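Local coordinates for protein D-galactonate dehydratase family member RspA (Pantoea ananatis, PDB 3T6C) that catalyses, weakly and in vitro, the magnesium-dependent dehydration of D-gluconate to 2-dehydro-3-deoxy-D-gluconate, as a member of the enolase superfamily, at residues D123-Y134 with V400-I408. Numbering follows the deposited sequence.
Sequences DIKGKQAGLPVY and VNDKPGLGI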
loop_
_atom_site.group_PDB
_atom_site.type_symbol
_atom_site.label_atom_id
_atom_site.label_comp_id
_atom_site.label_asym_id
_atom_site.label_seq_id
_atom_site.Cartn_x
_atom_site.Cartn_y
_atom_site.Cartn_z
ATOM N N ASP A 123 -31.247 -1.855 31.233
ATOM C CA ASP A 123 -32.630 -1.636 31.697
ATOM C C ASP A 123 -32.639 -1.298 33.190
ATOM O O ASP A 123 -33.271 -0.334 33.609
ATOM C CB ASP A 123 -33.434 -2.899 31.407
ATOM C CG ASP A 123 -34.932 -2.685 31.531
ATOM O OD1 ASP A 123 -35.430 -1.546 31.310
ATOM O OD2 ASP A 123 -35.618 -3.677 31.862
ATOM N N ILE A 124 -31.898 -2.078 33.976
ATOM C CA ILE A 124 -31.786 -1.832 35.410
ATOM C C ILE A 124 -31.144 -0.450 35.669
ATOM O O ILE A 124 -31.582 0.279 36.540
ATOM C CB ILE A 124 -30.936 -2.931 36.066
ATOM C CG1 ILE A 124 -31.814 -4.209 36.176
ATOM C CG2 ILE A 124 -30.460 -2.486 37.465
ATOM C CD1 ILE A 124 -31.088 -5.499 36.501
ATOM N N LYS A 125 -30.080 -0.114 34.945
ATOM C CA LYS A 125 -29.410 1.189 35.126
ATOM C C LYS A 125 -30.373 2.337 34.878
ATOM O O LYS A 125 -30.425 3.295 35.655
ATOM C CB LYS A 125 -28.209 1.272 34.182
ATOM C CG LYS A 125 -27.358 2.589 34.313
ATOM C CD LYS A 125 -26.423 2.590 35.566
ATOM C CE LYS A 125 -25.372 1.471 35.507
ATOM N NZ LYS A 125 -24.222 1.819 36.366
ATOM N N GLY A 126 -31.171 2.244 33.825
ATOM C CA GLY A 126 -32.140 3.326 33.575
ATOM C C GLY A 126 -33.211 3.353 34.663
ATOM O O GLY A 126 -33.617 4.421 35.115
ATOM N N LYS A 127 -33.682 2.195 35.114
ATOM C CA LYS A 127 -34.666 2.215 36.153
ATOM C C LYS A 127 -34.097 2.787 37.461
ATOM O O LYS A 127 -34.792 3.527 38.160
ATOM C CB LYS A 127 -35.252 0.824 36.370
ATOM C CG LYS A 127 -36.159 0.370 35.204
ATOM C CD LYS A 127 -36.419 -1.157 35.301
ATOM C CE LYS A 127 -37.429 -1.561 34.220
ATOM N NZ LYS A 127 -37.749 -3.051 34.266
ATOM N N GLN A 128 -32.851 2.447 37.780
ATOM C CA GLN A 128 -32.168 3.021 38.958
ATOM C C GLN A 128 -32.072 4.545 38.845
ATOM O O GLN A 128 -32.285 5.298 39.827
ATOM C CB GLN A 128 -30.785 2.400 39.070
ATOM C CG GLN A 128 -29.961 2.936 40.214
ATOM C CD GLN A 128 -28.572 2.354 40.182
ATOM O OE1 GLN A 128 -28.039 2.030 39.105
ATOM N NE2 GLN A 128 -27.947 2.244 41.353
ATOM N N ALA A 129 -31.755 5.010 37.638
ATOM C CA ALA A 129 -31.617 6.434 37.375
ATOM C C ALA A 129 -32.950 7.147 37.252
ATOM O O ALA A 129 -32.986 8.398 37.245
ATOM C CB ALA A 129 -30.829 6.673 36.061
ATOM N N GLY A 130 -34.033 6.385 37.047
ATOM C CA GLY A 130 -35.308 7.002 36.692
ATOM C C GLY A 130 -35.342 7.622 35.290
ATOM O O GLY A 130 -36.119 8.564 35.058
ATOM N N LEU A 131 -34.545 7.097 34.350
ATOM C CA LEU A 131 -34.404 7.690 33.024
ATOM C C LEU A 131 -34.429 6.575 31.981
ATOM O O LEU A 131 -33.913 5.487 32.249
ATOM C CB LEU A 131 -33.025 8.388 32.925
ATOM C CG LEU A 131 -32.889 9.686 33.724
ATOM C CD1 LEU A 131 -31.422 10.166 33.626
ATOM C CD2 LEU A 131 -33.877 10.788 33.336
ATOM N N PRO A 132 -34.968 6.870 30.769
ATOM C CA PRO A 132 -34.817 5.945 29.643
ATOM C C PRO A 132 -33.345 5.707 29.328
ATOM O O PRO A 132 -32.535 6.619 29.525
ATOM C CB PRO A 132 -35.430 6.734 28.475
ATOM C CG PRO A 132 -36.509 7.643 29.139
ATOM C CD PRO A 132 -35.737 8.081 30.388
ATOM N N VAL A 133 -33.019 4.519 28.823
ATOM C CA VAL A 133 -31.642 4.241 28.405
ATOM C C VAL A 133 -31.187 5.290 27.381
ATOM O O VAL A 133 -30.043 5.734 27.468
ATOM C CB VAL A 133 -31.511 2.827 27.846
ATOM C CG1 VAL A 133 -30.161 2.625 27.150
ATOM C CG2 VAL A 133 -31.612 1.791 29.031
ATOM N N TYR A 134 -32.036 5.733 26.445
ATOM C CA TYR A 134 -31.556 6.799 25.502
ATOM C C TYR A 134 -31.073 8.043 26.189
ATOM O O TYR A 134 -30.241 8.761 25.628
ATOM C CB TYR A 134 -32.606 7.113 24.407
ATOM C CG TYR A 134 -33.890 7.727 24.883
ATOM C CD1 TYR A 134 -33.948 9.055 25.276
ATOM C CD2 TYR A 134 -35.068 6.980 24.877
ATOM C CE1 TYR A 134 -35.115 9.597 25.716
ATOM C CE2 TYR A 134 -36.270 7.519 25.271
ATOM C CZ TYR A 134 -36.283 8.817 25.702
ATOM O OH TYR A 134 -37.458 9.377 26.121
ATOM N N VAL A 400 -40.917 6.140 20.680
ATOM C CA VAL A 400 -40.705 5.321 21.886
ATOM C C VAL A 400 -41.271 6.062 23.087
ATOM O O VAL A 400 -41.274 7.303 23.113
ATOM C CB VAL A 400 -39.202 4.929 22.137
ATOM C CG1 VAL A 400 -38.639 4.240 20.879
ATOM C CG2 VAL A 400 -38.390 6.105 22.489
ATOM N N ASN A 401 -41.732 5.311 24.083
ATOM C CA ASN A 401 -42.183 5.995 25.275
ATOM C C ASN A 401 -41.009 6.531 26.082
ATOM O O ASN A 401 -39.821 6.234 25.822
ATOM C CB ASN A 401 -43.070 5.091 26.145
ATOM C CG ASN A 401 -42.318 3.918 26.736
ATOM O OD1 ASN A 401 -41.357 4.086 27.485
ATOM N ND2 ASN A 401 -42.772 2.718 26.416
ATOM N N ASP A 402 -41.366 7.307 27.108
ATOM C CA ASP A 402 -40.395 7.959 27.990
ATOM C C ASP A 402 -40.140 7.279 29.346
ATOM O O ASP A 402 -39.674 7.960 30.271
ATOM C CB ASP A 402 -40.579 9.495 28.101
ATOM C CG ASP A 402 -41.823 9.863 28.826
ATOM O OD1 ASP A 402 -42.532 8.951 29.287
ATOM O OD2 ASP A 402 -42.086 11.082 28.934
ATOM N N LYS A 403 -40.616 6.039 29.506
ATOM C CA LYS A 403 -40.519 5.342 30.795
ATOM C C LYS A 403 -39.052 4.963 31.038
ATOM O O LYS A 403 -38.254 4.817 30.099
ATOM C CB LYS A 403 -41.378 4.091 30.766
ATOM C CG LYS A 403 -42.895 4.359 30.597
ATOM C CD LYS A 403 -43.765 3.038 30.759
ATOM C CE LYS A 403 -43.330 1.856 29.814
ATOM N NZ LYS A 403 -43.811 0.428 30.129
ATOM N N PRO A 404 -38.686 4.722 32.290
ATOM C CA PRO A 404 -37.267 4.432 32.584
ATOM C C PRO A 404 -36.808 3.107 32.029
ATOM O O PRO A 404 -37.581 2.176 31.709
ATOM C CB PRO A 404 -37.225 4.359 34.119
ATOM C CG PRO A 404 -38.446 5.211 34.566
ATOM C CD PRO A 404 -39.497 4.891 33.510
ATOM N N GLY A 405 -35.510 3.028 31.897
ATOM C CA GLY A 405 -34.907 1.825 31.338
ATOM C C GLY A 405 -35.211 1.705 29.854
ATOM O O GLY A 405 -35.184 2.716 29.118
ATOM N N LEU A 406 -35.508 0.489 29.400
ATOM C CA LEU A 406 -35.886 0.315 28.000
ATOM C C LEU A 406 -37.384 0.585 27.747
ATOM O O LEU A 406 -37.857 0.475 26.596
ATOM C CB LEU A 406 -35.454 -1.064 27.482
ATOM C CG LEU A 406 -33.928 -1.215 27.310
ATOM C CD1 LEU A 406 -33.603 -2.700 27.007
ATOM C CD2 LEU A 406 -33.467 -0.339 26.153
ATOM N N GLY A 407 -38.106 0.991 28.805
ATOM C CA GLY A 407 -39.519 1.333 28.686
ATOM C C GLY A 407 -40.428 0.182 28.254
ATOM O O GLY A 407 -41.503 0.404 27.675
ATOM N N ILE A 408 -40.005 -1.046 28.554
ATOM C CA ILE A 408 -40.629 -2.265 28.027
ATOM C C ILE A 408 -40.789 -3.245 29.177
ATOM O O ILE A 408 -39.968 -3.304 30.108
ATOM C CB ILE A 408 -39.709 -2.878 26.893
ATOM C CG1 ILE A 408 -40.459 -3.931 26.068
ATOM C CG2 ILE A 408 -38.396 -3.509 27.467
ATOM C CD1 ILE A 408 -41.644 -3.346 25.374
HETATM O O HOH W 1 -38.104 -1.496 30.851
HETATM O O HOH W 2 -40.225 -3.555 33.012
HETATM O O HOH W 3 -39.686 9.275 24.493
#
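With CG anti to the backbone N and beside the carbonyl carbon (chi1 -166°), Asp123 reaches the 404-407 turn, and OD1 takes a nearly straight bond from Leu406 N (2.8 Å, 172°) on the anti side, tilted out of the carboxylate plane. Water 1 donates to the same oxygen and accepts from Ile408 N. OD2 accepts from Leu59 N and forms a long, weak salt bridge with Lys127 NZ, which also bonds Tyr57 O and, through water 2, Ile408 O. Tyr134, its CG lodged between backbone N and carbonyl carbon (chi1 66°), slides past Val400 in the opposite direction, CE2 3.8 Å from Val400 CG2; Asn401 O sits at the ring edge, and water 3 joins OH to Val400 O.

Between these ends Gly126 CA and Gly405 CA lie 3.9 Å apart, backbone directly on backbone. A Schellman motif with Gly130 as C' ends the helix and turns the chain back alongside the type II' turn 404-407. There Gly405 N donates to Leu131 O (3.0 Å) and Gly405 O accepts from Val133 N (2.8 Å), a single beta bridge. Pro404 CB rests 3.7 Å from Gly126 O. Asn401 OD1 accepts from Lys403 N in an Asx turn; ND2 donates almost straight to a lone pair of Gly407 O.

This structural packing, away from the active site, ties the N-terminal domain (helices 108-129 and 133-136) to the barrel domain's loop after strand 397-399, beside helix 355-367 and strand 57-61.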